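PDB 4OPE: Nrps/pks from Streptomyces albus, which probably catalyses decarboxylative condensation of acyl units during oxazolomycin assembly, as a ketosynthase domain of an "AT-less" type I polyketide synthase. Local coordinates for residues Ser179-His184 and Ser427-Ile432; Ala198-Val203 and Gly244-Lys249; Ser267-His272 and Gly292-Arg297. One frame throughout, in Å; residues are numbered along the deposited sequence.

Contact 1 (Ser179-His184 and Ser427-Ile432); sequences SLTALH and SNAHVI
The axes of 179-184 and 427-432 pass 7.7 Å apart at 61°, and the nearest CA atoms are those of L180 and A429, 5.9 Å apart. Direct contact between helix and strand is apolar. L180 CB meets the single methyl of A429 at 3.5 Å. Beyond CB, the L180 side chain crosses V431 at about a right angle. Both branch ends of L180 meet V431 CG1, CD1 at 3.9 Å. V431 has chi1 at 48°, which puts CG1 between its backbone N and carbonyl carbon and CG2 anti to the N. The two methyls thus serve different leucines: CG2 goes to L183 CD2 at 4.0 Å. One water adds a polar link, bonding to T181 OG1 and donating to N428 O. The T181 hydroxyl also bonds to T174, its strongest partner, and to S177 O. Helix 178-192, from the N-terminal half of the thiolase fold, is here buried against the sheet. Its partner, strand 427-434, belongs to the C-terminal half and runs between strands 263-272 and 416-422. L180 also touches A421 on strand 416-422, L183 touches L361 on helix 356-370, and I170 of the second subunit packs on T181.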
ATOM      1  N   SER A 179       4.120  -6.189   6.272  1.00 31.82           N
ATOM      2  CA  SER A 179       3.549  -6.062   7.616  1.00 34.10           C
ATOM      3  C   SER A 179       4.158  -4.964   8.469  1.00 33.89           C
ATOM      4  O   SER A 179       3.428  -4.257   9.172  1.00 35.25           O
ATOM      5  CB  SER A 179       3.686  -7.372   8.392  1.00 37.55           C
ATOM      6  OG  SER A 179       2.828  -8.381   7.828  1.00 42.92           O
ATOM      7  N   LEU A 180       5.485  -4.844   8.471  1.00 33.61           N
ATOM      8  CA  LEU A 180       6.127  -3.778   9.244  1.00 33.25           C
ATOM      9  C   LEU A 180       5.985  -2.452   8.538  1.00 32.51           C
ATOM     10  O   LEU A 180       5.966  -1.417   9.165  1.00 32.81           O
ATOM     11  CB  LEU A 180       7.589  -4.066   9.514  1.00 33.55           C
ATOM     12  CG  LEU A 180       7.884  -5.373  10.224  1.00 36.01           C
ATOM     13  CD1 LEU A 180       9.331  -5.382  10.685  1.00 37.58           C
ATOM     14  CD2 LEU A 180       6.984  -5.645  11.420  1.00 37.00           C
ATOM     15  N   THR A 181       5.906  -2.450   7.225  1.00 32.05           N
ATOM     16  CA  THR A 181       5.670  -1.187   6.566  1.00 31.83           C
ATOM     17  C   THR A 181       4.297  -0.653   7.024  1.00 32.44           C
ATOM     18  O   THR A 181       4.134   0.549   7.291  1.00 31.18           O
ATOM     19  CB  THR A 181       5.695  -1.329   5.048  1.00 30.99           C
ATOM     20  OG1 THR A 181       7.017  -1.604   4.619  1.00 31.43           O
ATOM     21  CG2 THR A 181       5.334  -0.068   4.438  1.00 31.64           C
ATOM     22  N   ALA A 182       3.323  -1.558   7.112  1.00 30.90           N
ATOM     23  CA  ALA A 182       2.022  -1.177   7.557  1.00 31.80           C
ATOM     24  C   ALA A 182       2.043  -0.702   9.027  1.00 31.89           C
ATOM     25  O   ALA A 182       1.441   0.339   9.388  1.00 33.43           O
ATOM     26  CB  ALA A 182       1.056  -2.336   7.356  1.00 32.55           C
ATOM     27  N   LEU A 183       2.731  -1.440   9.882  1.00 30.03           N
ATOM     28  CA  LEU A 183       2.873  -0.989  11.240  1.00 30.99           C
ATOM     29  C   LEU A 183       3.372   0.424  11.259  1.00 31.78           C
ATOM     30  O   LEU A 183       2.934   1.210  12.084  1.00 32.79           O
ATOM     31  CB  LEU A 183       3.853  -1.850  12.035  1.00 31.68           C
ATOM     32  CG  LEU A 183       4.049  -1.457  13.496  1.00 32.12           C
ATOM     33  CD1 LEU A 183       2.784  -1.497  14.295  1.00 32.19           C
ATOM     34  CD2 LEU A 183       4.991  -2.452  14.101  1.00 34.23           C
ATOM     35  N   HIS A 184       4.331   0.722  10.388  1.00 32.55           N
ATOM     36  CA  HIS A 184       4.943   2.024  10.346  1.00 33.96           C
ATOM     37  C   HIS A 184       3.976   3.092   9.911  1.00 34.20           C
ATOM     38  O   HIS A 184       3.924   4.134  10.518  1.00 38.67           O
ATOM     39  CB  HIS A 184       6.153   1.988   9.457  1.00 34.94           C
ATOM     40  CG  HIS A 184       6.706   3.322   9.113  1.00 35.28           C
ATOM     41  ND1 HIS A 184       7.613   3.969   9.913  1.00 36.32           N
ATOM     42  CD2 HIS A 184       6.524   4.108   8.028  1.00 36.37           C
ATOM     43  CE1 HIS A 184       7.970   5.103   9.336  1.00 37.80           C
ATOM     44  NE2 HIS A 184       7.324   5.211   8.190  1.00 36.99           N
ATOM     45  N   SER A 427      12.735  -3.018  -0.160  1.00 34.78           N
ATOM     46  CA  SER A 427      12.047  -2.196   0.840  1.00 34.67           C
ATOM     47  C   SER A 427      12.255  -2.802   2.199  1.00 34.62           C
ATOM     48  O   SER A 427      11.903  -3.952   2.436  1.00 31.77           O
ATOM     49  CB  SER A 427      10.563  -2.071   0.527  1.00 36.24           C
ATOM     50  OG  SER A 427      10.345  -1.298  -0.667  1.00 37.87           O
ATOM     51  N   ASN A 428      12.851  -2.022   3.100  1.00 34.88           N
ATOM     52  CA  ASN A 428      13.197  -2.544   4.410  1.00 33.90           C
ATOM     53  C   ASN A 428      12.392  -1.898   5.484  1.00 32.64           C
ATOM     54  O   ASN A 428      12.050  -0.748   5.343  1.00 33.71           O
ATOM     55  CB  ASN A 428      14.652  -2.250   4.743  1.00 34.55           C
ATOM     56  CG  ASN A 428      15.603  -2.704   3.679  1.00 33.92           C
ATOM     57  OD1 ASN A 428      15.682  -3.879   3.370  1.00 34.11           O
ATOM     58  ND2 ASN A 428      16.389  -1.782   3.168  1.00 34.90           N
ATOM     59  N   ALA A 429      12.190  -2.604   6.585  1.00 30.70           N
ATOM     60  CA  ALA A 429      11.504  -2.044   7.708  1.00 31.90           C
ATOM     61  C   ALA A 429      12.120  -2.585   8.967  1.00 33.57           C
ATOM     62  O   ALA A 429      12.516  -3.757   9.000  1.00 35.62           O
ATOM     63  CB  ALA A 429      10.041  -2.410   7.670  1.00 31.47           C
ATOM     64  N   HIS A 430      12.224  -1.723   9.986  1.00 33.54           N
ATOM     65  CA  HIS A 430      12.710  -2.114  11.316  1.00 34.21           C
ATOM     66  C   HIS A 430      11.810  -1.534  12.390  1.00 34.31           C
ATOM     67  O   HIS A 430      11.380  -0.377  12.260  1.00 33.61           O
ATOM     68  CB  HIS A 430      14.119  -1.587  11.527  1.00 35.03           C
ATOM     69  CG  HIS A 430      14.846  -2.226  12.658  1.00 36.92           C
ATOM     70  ND1 HIS A 430      15.421  -3.484  12.556  1.00 36.99           N
ATOM     71  CD2 HIS A 430      15.134  -1.773  13.908  1.00 37.97           C
ATOM     72  CE1 HIS A 430      16.003  -3.793  13.710  1.00 38.25           C
ATOM     73  NE2 HIS A 430      15.849  -2.771  14.545  1.00 40.05           N
ATOM     74  N   VAL A 431      11.556  -2.315  13.445  1.00 34.14           N
ATOM     75  CA  VAL A 431      10.817  -1.824  14.610  1.00 35.20           C
ATOM     76  C   VAL A 431      11.401  -2.236  15.969  1.00 36.35           C
ATOM     77  O   VAL A 431      11.832  -3.356  16.174  1.00 36.05           O
ATOM     78  CB  VAL A 431       9.300  -2.137  14.521  1.00 36.82           C
ATOM     79  CG1 VAL A 431       9.046  -3.559  14.139  1.00 38.74           C
ATOM     80  CG2 VAL A 431       8.595  -1.878  15.835  1.00 38.03           C
ATOM     81  N   ILE A 432      11.442  -1.260  16.888  1.00 38.97           N
ATOM     82  CA  ILE A 432      11.887  -1.443  18.258  1.00 38.14           C
ATOM     83  C   ILE A 432      10.684  -1.447  19.200  1.00 38.00           C
ATOM     84  O   ILE A 432       9.887  -0.491  19.207  1.00 37.46           O
ATOM     85  CB  ILE A 432      12.780  -0.282  18.710  1.00 39.31           C
ATOM     86  CG1 ILE A 432      13.816   0.105  17.644  1.00 42.57           C
ATOM     87  CG2 ILE A 432      13.524  -0.653  19.955  1.00 39.45           C
ATOM     88  CD1 ILE A 432      15.010  -0.809  17.511  1.00 41.73           C
TER
HETATM   89  O   HOH W   1       9.569  -0.583   3.863  1.00 31.41           O

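Contact 2 (Ala198-Val203 and Gly244-Lys249); sequences AVAGGV and GAVLLK
A200 O takes the N-H of V246 at 2.9 Å, with an angle of 168° at the hydrogen, and the donor lies nearly along the C=O axis. The CA-H of A245 makes a second, softer contact with the same oxygen at 3.3 Å. A198 O is held in a similar way. It accepts L248 N at 2.9 Å, and it also meets the CA-H of L247. A198 N returns a bond to L248 O at 3.0 Å. Further along, G202 N donates to G244 O, and G244 N to G202 O. The hydrogen-bonded pairs of this antiparallel ladder are A198 with L248, A200 with V246 and G202 with G244. V199 with L247 and G201 with A245 are the non-hydrogen-bonded pairs between them. At G201 and A245 the backbones come close, CA to CA 3.9 Å.

The side chains of A198, A200, V246 and L248 share one face. L248 has CG anti to its carbonyl carbon (chi1 -56°), and its CD1 reaches A200 CB diagonally at 4.0 Å. A198 and L248 also touch helix 178-192. V199, A245 and L247 point to the other face, toward L105 of helix 93-108. There L247 CD1 lies 3.8 Å from V199 CG2.

Helices therefore flank the strand pair on both faces, while V199 and G201 bond onward to strand 121-126. Strand 242-250 runs against both of its neighbours, 197-204 and 9-17. This is the 3-2-4-5-1 strand order of the N-terminal half of the thiolase fold, with the fifth strand antiparallel to the rest.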
ATOM      1  N   ALA A 198      -5.529   2.209  15.355  1.00 30.75           N
ATOM      2  CA  ALA A 198      -5.249   1.606  14.029  1.00 31.02           C
ATOM      3  C   ALA A 198      -5.120   0.098  14.021  1.00 29.30           C
ATOM      4  O   ALA A 198      -4.610  -0.483  14.959  1.00 28.91           O
ATOM      5  CB  ALA A 198      -3.982   2.208  13.458  1.00 33.02           C
ATOM      6  N   VAL A 199      -5.589  -0.539  12.975  1.00 28.71           N
ATOM      7  CA  VAL A 199      -5.323  -1.965  12.792  1.00 29.74           C
ATOM      8  C   VAL A 199      -4.188  -2.060  11.827  1.00 29.68           C
ATOM      9  O   VAL A 199      -4.297  -1.518  10.756  1.00 29.42           O
ATOM     10  CB  VAL A 199      -6.510  -2.654  12.144  1.00 30.54           C
ATOM     11  CG1 VAL A 199      -6.190  -4.075  11.729  1.00 29.83           C
ATOM     12  CG2 VAL A 199      -7.671  -2.616  13.095  1.00 31.27           C
ATOM     13  N   ALA A 200      -3.097  -2.720  12.188  1.00 30.66           N
ATOM     14  CA  ALA A 200      -1.994  -2.982  11.214  1.00 30.89           C
ATOM     15  C   ALA A 200      -1.796  -4.448  11.116  1.00 29.99           C
ATOM     16  O   ALA A 200      -1.675  -5.120  12.130  1.00 30.40           O
ATOM     17  CB  ALA A 200      -0.690  -2.368  11.706  1.00 32.80           C
ATOM     18  N   GLY A 201      -1.736  -4.960   9.914  1.00 29.67           N
ATOM     19  CA  GLY A 201      -1.564  -6.398   9.753  1.00 28.81           C
ATOM     20  C   GLY A 201      -1.002  -6.774   8.405  1.00 29.05           C
ATOM     21  O   GLY A 201      -0.598  -5.914   7.590  1.00 27.60           O
ATOM     22  N   GLY A 202      -0.970  -8.082   8.164  1.00 28.44           N
ATOM     23  CA  GLY A 202      -0.624  -8.567   6.854  1.00 28.74           C
ATOM     24  C   GLY A 202      -1.135  -9.970   6.708  1.00 28.83           C
ATOM     25  O   GLY A 202      -1.350 -10.662   7.699  1.00 28.38           O
ATOM     26  N   VAL A 203      -1.268 -10.411   5.466  1.00 29.08           N
ATOM     27  CA  VAL A 203      -1.851 -11.690   5.200  1.00 30.32           C
ATOM     28  C   VAL A 203      -1.209 -12.249   3.975  1.00 30.82           C
ATOM     29  O   VAL A 203      -0.887 -11.490   3.070  1.00 33.16           O
ATOM     30  CB  VAL A 203      -3.376 -11.608   5.046  1.00 31.46           C
ATOM     31  CG1 VAL A 203      -3.773 -10.579   4.048  1.00 32.85           C
ATOM     32  CG2 VAL A 203      -3.950 -12.945   4.619  1.00 33.22           C
ATOM     33  N   GLY A 244      -2.133 -11.940  10.251  1.00 29.11           N
ATOM     34  CA  GLY A 244      -1.922 -11.375  11.528  1.00 26.95           C
ATOM     35  C   GLY A 244      -2.232  -9.923  11.595  1.00 26.97           C
ATOM     36  O   GLY A 244      -2.149  -9.217  10.611  1.00 25.58           O
ATOM     37  N   ALA A 245      -2.585  -9.466  12.798  1.00 27.08           N
ATOM     38  CA  ALA A 245      -2.863  -8.065  12.998  1.00 26.70           C
ATOM     39  C   ALA A 245      -2.646  -7.680  14.450  1.00 27.21           C
ATOM     40  O   ALA A 245      -2.826  -8.496  15.354  1.00 25.88           O
ATOM     41  CB  ALA A 245      -4.295  -7.783  12.589  1.00 27.49           C
ATOM     42  N   VAL A 246      -2.264  -6.428  14.647  1.00 27.06           N
ATOM     43  CA  VAL A 246      -2.152  -5.862  15.949  1.00 28.09           C
ATOM     44  C   VAL A 246      -3.040  -4.632  15.995  1.00 29.73           C
ATOM     45  O   VAL A 246      -3.403  -4.038  14.954  1.00 28.74           O
ATOM     46  CB  VAL A 246      -0.704  -5.429  16.248  1.00 28.98           C
ATOM     47  CG1 VAL A 246       0.221  -6.625  16.318  1.00 29.72           C
ATOM     48  CG2 VAL A 246      -0.178  -4.454  15.216  1.00 28.33           C
ATOM     49  N   LEU A 247      -3.364  -4.201  17.208  1.00 31.39           N
ATOM     50  CA  LEU A 247      -4.243  -3.019  17.382  1.00 30.32           C
ATOM     51  C   LEU A 247      -3.475  -1.972  18.128  1.00 30.62           C
ATOM     52  O   LEU A 247      -2.898  -2.256  19.176  1.00 29.85           O
ATOM     53  CB  LEU A 247      -5.539  -3.379  18.130  1.00 29.61           C
ATOM     54  CG  LEU A 247      -6.582  -2.235  18.179  1.00 29.86           C
ATOM     55  CD1 LEU A 247      -7.153  -1.947  16.826  1.00 30.15           C
ATOM     56  CD2 LEU A 247      -7.725  -2.587  19.078  1.00 30.46           C
ATOM     57  N   LEU A 248      -3.477  -0.769  17.573  1.00 32.22           N
ATOM     58  CA  LEU A 248      -2.617   0.316  18.032  1.00 35.17           C
ATOM     59  C   LEU A 248      -3.397   1.506  18.603  1.00 37.09           C
ATOM     60  O   LEU A 248      -4.533   1.774  18.203  1.00 39.32           O
ATOM     61  CB  LEU A 248      -1.757   0.779  16.872  1.00 36.27           C
ATOM     62  CG  LEU A 248      -0.917  -0.316  16.205  1.00 36.51           C
ATOM     63  CD1 LEU A 248      -0.500   0.103  14.802  1.00 36.60           C
ATOM     64  CD2 LEU A 248       0.312  -0.613  17.043  1.00 37.95           C
ATOM     65  N   LYS A 249      -2.764   2.209  19.530  1.00 37.81           N
ATOM     66  CA  LYS A 249      -3.419   3.223  20.374  1.00 40.41           C
ATOM     67  C   LYS A 249      -2.340   4.137  20.953  1.00 41.08           C
ATOM     68  O   LYS A 249      -1.224   3.681  21.171  1.00 39.07           O
ATOM     69  CB  LYS A 249      -4.072   2.526  21.563  1.00 44.02           C
ATOM     70  CG  LYS A 249      -5.508   2.866  21.891  1.00 46.66           C
ATOM     71  CD  LYS A 249      -6.196   1.643  22.453  1.00 49.06           C
ATOM     72  CE  LYS A 249      -7.708   1.821  22.597  1.00 54.47           C
ATOM     73  NZ  LYS A 249      -8.420   0.512  22.383  1.00 54.92           N
TER

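Contact 3 (Ser267-His272 and Gly292-Arg297); sequences STAVNH and GEALER
S267 and R297 lead the direct polar contacts between strand 267-272 and helix 292-297, which run nearly antiparallel (154°). Strand 263-272 and helix 284-298 follow each other in the chain within the C-terminal half of the thiolase fold. S267 OG donates to A294 O at 2.6 Å, from above the carbonyl plane. Its chi1 of 78° sets the hydroxyl between the backbone N and the carbonyl carbon, pointing it at the helix. From the helix side, R297 NH1 gives a weak hydrogen bond to T268 O at 2.8 Å. The angle at hydrogen is only 125°, although the oxygen lies at the guanidinium edge, near its plane. With an alanine in place of S267, A294 O would lose this hydroxyl donor, and the helix would probably be held less firmly to the strand.

Water 2 adds a bridge, accepting from V270 N and R297 NH1, both at 3.0 Å.

Among carbon contacts, S267 CB touches R297 CB at 3.7 Å. A269 CB and A294 CB lie 4.3 Å apart, a loose contact.

Within the helix the ionic pair is E293 with R297. E293 OE2 is 3.1 Å from R297 NH2, well out of the guanidinium plane, so charge rather than a directed N-H joins them. R297 also makes a long, weak ion pair with D194 of the second subunit.

Helix and strand are thus joined by the S267 hydroxyl, carbon contacts and R297. The firm salt bridge to the second subunit is that of E293 OE1 with R120 there.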
ATOM      1  N   SER A 267      10.063   2.823  18.360  1.00 41.32           N
ATOM      2  CA  SER A 267      10.307   3.414  17.054  1.00 41.61           C
ATOM      3  C   SER A 267       9.999   2.454  15.879  1.00 40.58           C
ATOM      4  O   SER A 267       9.940   1.215  16.030  1.00 36.16           O
ATOM      5  CB  SER A 267      11.762   3.892  16.938  1.00 43.30           C
ATOM      6  OG  SER A 267      12.668   2.813  16.697  1.00 41.80           O
ATOM      7  N   THR A 268       9.771   3.071  14.720  1.00 40.26           N
ATOM      8  CA  THR A 268       9.704   2.344  13.460  1.00 43.57           C
ATOM      9  C   THR A 268      10.459   3.090  12.370  1.00 41.16           C
ATOM     10  O   THR A 268      10.542   4.308  12.391  1.00 43.41           O
ATOM     11  CB  THR A 268       8.262   2.077  12.957  1.00 43.71           C
ATOM     12  OG1 THR A 268       7.612   3.312  12.675  1.00 44.13           O
ATOM     13  CG2 THR A 268       7.481   1.328  13.986  1.00 45.16           C
ATOM     14  N   ALA A 269      10.983   2.335  11.417  1.00 39.07           N
ATOM     15  CA  ALA A 269      11.602   2.933  10.281  1.00 39.03           C
ATOM     16  C   ALA A 269      11.518   2.064   9.026  1.00 37.45           C
ATOM     17  O   ALA A 269      11.474   0.799   9.092  1.00 35.69           O
ATOM     18  CB  ALA A 269      13.038   3.252  10.620  1.00 42.31           C
ATOM     19  N   VAL A 270      11.455   2.766   7.889  1.00 35.56           N
ATOM     20  CA  VAL A 270      11.481   2.146   6.564  1.00 34.10           C
ATOM     21  C   VAL A 270      12.424   2.883   5.636  1.00 33.04           C
ATOM     22  O   VAL A 270      12.712   4.070   5.797  1.00 32.70           O
ATOM     23  CB  VAL A 270      10.076   2.007   5.925  1.00 34.44           C
ATOM     24  CG1 VAL A 270       9.145   1.266   6.869  1.00 33.93           C
ATOM     25  CG2 VAL A 270       9.476   3.362   5.575  1.00 35.94           C
ATOM     26  N   ASN A 271      12.947   2.136   4.684  1.00 34.27           N
ATOM     27  CA  ASN A 271      13.781   2.706   3.625  1.00 35.47           C
ATOM     28  C   ASN A 271      13.933   1.747   2.448  1.00 35.57           C
ATOM     29  O   ASN A 271      13.170   0.774   2.296  1.00 34.69           O
ATOM     30  CB  ASN A 271      15.133   3.142   4.215  1.00 36.82           C
ATOM     31  CG  ASN A 271      16.110   1.994   4.433  1.00 37.82           C
ATOM     32  OD1 ASN A 271      15.754   0.813   4.450  1.00 40.34           O
ATOM     33  ND2 ASN A 271      17.360   2.351   4.603  1.00 37.28           N
ATOM     34  N   HIS A 272      14.914   2.022   1.606  1.00 37.71           N
ATOM     35  CA  HIS A 272      15.169   1.182   0.446  1.00 37.50           C
ATOM     36  C   HIS A 272      16.640   1.054   0.171  1.00 36.57           C
ATOM     37  O   HIS A 272      17.409   1.973   0.443  1.00 35.76           O
ATOM     38  CB  HIS A 272      14.481   1.744  -0.797  1.00 37.05           C
ATOM     39  CG  HIS A 272      14.393   0.761  -1.919  1.00 37.71           C
ATOM     40  ND1 HIS A 272      15.319   0.702  -2.932  1.00 38.03           N
ATOM     41  CD2 HIS A 272      13.501  -0.219  -2.177  1.00 38.56           C
ATOM     42  CE1 HIS A 272      14.994  -0.258  -3.776  1.00 38.79           C
ATOM     43  NE2 HIS A 272      13.898  -0.840  -3.336  1.00 38.43           N
ATOM     44  N   GLY A 292      20.146   1.922  12.454  1.00 42.97           N
ATOM     45  CA  GLY A 292      20.778   2.988  13.198  1.00 42.74           C
ATOM     46  C   GLY A 292      19.797   4.063  13.526  1.00 44.16           C
ATOM     47  O   GLY A 292      19.721   4.537  14.661  1.00 47.07           O
ATOM     48  N   GLU A 293      19.013   4.418  12.531  1.00 46.12           N
ATOM     49  CA  GLU A 293      17.978   5.420  12.674  1.00 49.19           C
ATOM     50  C   GLU A 293      16.912   4.957  13.658  1.00 46.52           C
ATOM     51  O   GLU A 293      16.555   5.667  14.588  1.00 47.30           O
ATOM     52  CB  GLU A 293      17.352   5.642  11.326  1.00 57.31           C
ATOM     53  CG  GLU A 293      16.852   7.040  11.037  1.00 71.95           C
ATOM     54  CD  GLU A 293      16.530   7.178   9.557  1.00 83.46           C
ATOM     55  OE1 GLU A 293      17.450   6.872   8.757  1.00 81.73           O
ATOM     56  OE2 GLU A 293      15.366   7.528   9.201  1.00 91.48           O
ATOM     57  N   ALA A 294      16.399   3.760  13.465  1.00 44.45           N
ATOM     58  CA  ALA A 294      15.423   3.210  14.412  1.00 45.56           C
ATOM     59  C   ALA A 294      15.913   3.292  15.874  1.00 46.70           C
ATOM     60  O   ALA A 294      15.146   3.682  16.746  1.00 46.53           O
ATOM     61  CB  ALA A 294      15.114   1.768  14.060  1.00 44.13           C
ATOM     62  N   LEU A 295      17.180   2.929  16.113  1.00 45.00           N
ATOM     63  CA  LEU A 295      17.763   3.001  17.445  1.00 47.53           C
ATOM     64  C   LEU A 295      17.783   4.434  17.978  1.00 49.39           C
ATOM     65  O   LEU A 295      17.511   4.682  19.136  1.00 49.28           O
ATOM     66  CB  LEU A 295      19.168   2.448  17.436  1.00 47.59           C
ATOM     67  CG  LEU A 295      19.308   0.950  17.272  1.00 48.90           C
ATOM     68  CD1 LEU A 295      20.732   0.597  16.878  1.00 51.58           C
ATOM     69  CD2 LEU A 295      18.974   0.241  18.561  1.00 51.00           C
ATOM     70  N   GLU A 296      18.107   5.369  17.109  1.00 52.48           N
ATOM     71  CA  GLU A 296      18.099   6.757  17.447  1.00 54.08           C
ATOM     72  C   GLU A 296      16.712   7.251  17.799  1.00 53.83           C
ATOM     73  O   GLU A 296      16.529   7.831  18.853  1.00 58.28           O
ATOM     74  CB  GLU A 296      18.611   7.561  16.282  1.00 58.84           C
ATOM     75  CG  GLU A 296      19.906   8.266  16.586  1.00 68.93           C
ATOM     76  CD  GLU A 296      19.763   9.742  16.351  1.00 78.02           C
ATOM     77  OE1 GLU A 296      20.621  10.332  15.637  1.00 86.37           O
ATOM     78  OE2 GLU A 296      18.762  10.288  16.875  1.00 78.55           O
ATOM     79  N   ARG A 297      15.721   7.017  16.941  1.00 51.31           N
ATOM     80  CA  ARG A 297      14.357   7.452  17.241  1.00 48.73           C
ATOM     81  C   ARG A 297      13.828   6.839  18.535  1.00 49.13           C
ATOM     82  O   ARG A 297      13.052   7.460  19.227  1.00 51.16           O
ATOM     83  CB  ARG A 297      13.436   7.097  16.115  1.00 49.21           C
ATOM     84  CG  ARG A 297      13.611   7.971  14.893  1.00 52.78           C
ATOM     85  CD  ARG A 297      12.991   7.257  13.719  1.00 54.95           C
ATOM     86  NE  ARG A 297      13.029   8.025  12.493  1.00 58.02           N
ATOM     87  CZ  ARG A 297      12.559   7.579  11.331  1.00 65.51           C
ATOM     88  NH1 ARG A 297      12.021   6.353  11.245  1.00 65.13           N
ATOM     89  NH2 ARG A 297      12.617   8.363  10.248  1.00 69.89           N
TER
HETATM   90  O   HOH W   2      11.738   5.756   8.272  1.00 43.19           O

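From the N terminus, the chain first lays down helix segment 179-184, whose partner, 427-432, comes only 243 residues later. Two shorter loops close within that long span. Contact 2 comes first, as 244-249 returns beside 198-203. Contact 3 follows in series, when helix segment 292-297 packs on strand 267-272. No loops cross. Contact 1 touches both others: L183 meets A200 and L248 of contact 2, while H430 N probably bonds to A269 O of contact 3, strands 427-434 and 263-272 being neighbours in the sheet. Contacts 2 and 3 do not touch. All three reach one mixed sheet, and contact 1 ties a helix from the N-terminal half of the fold to a strand of the C-terminal half.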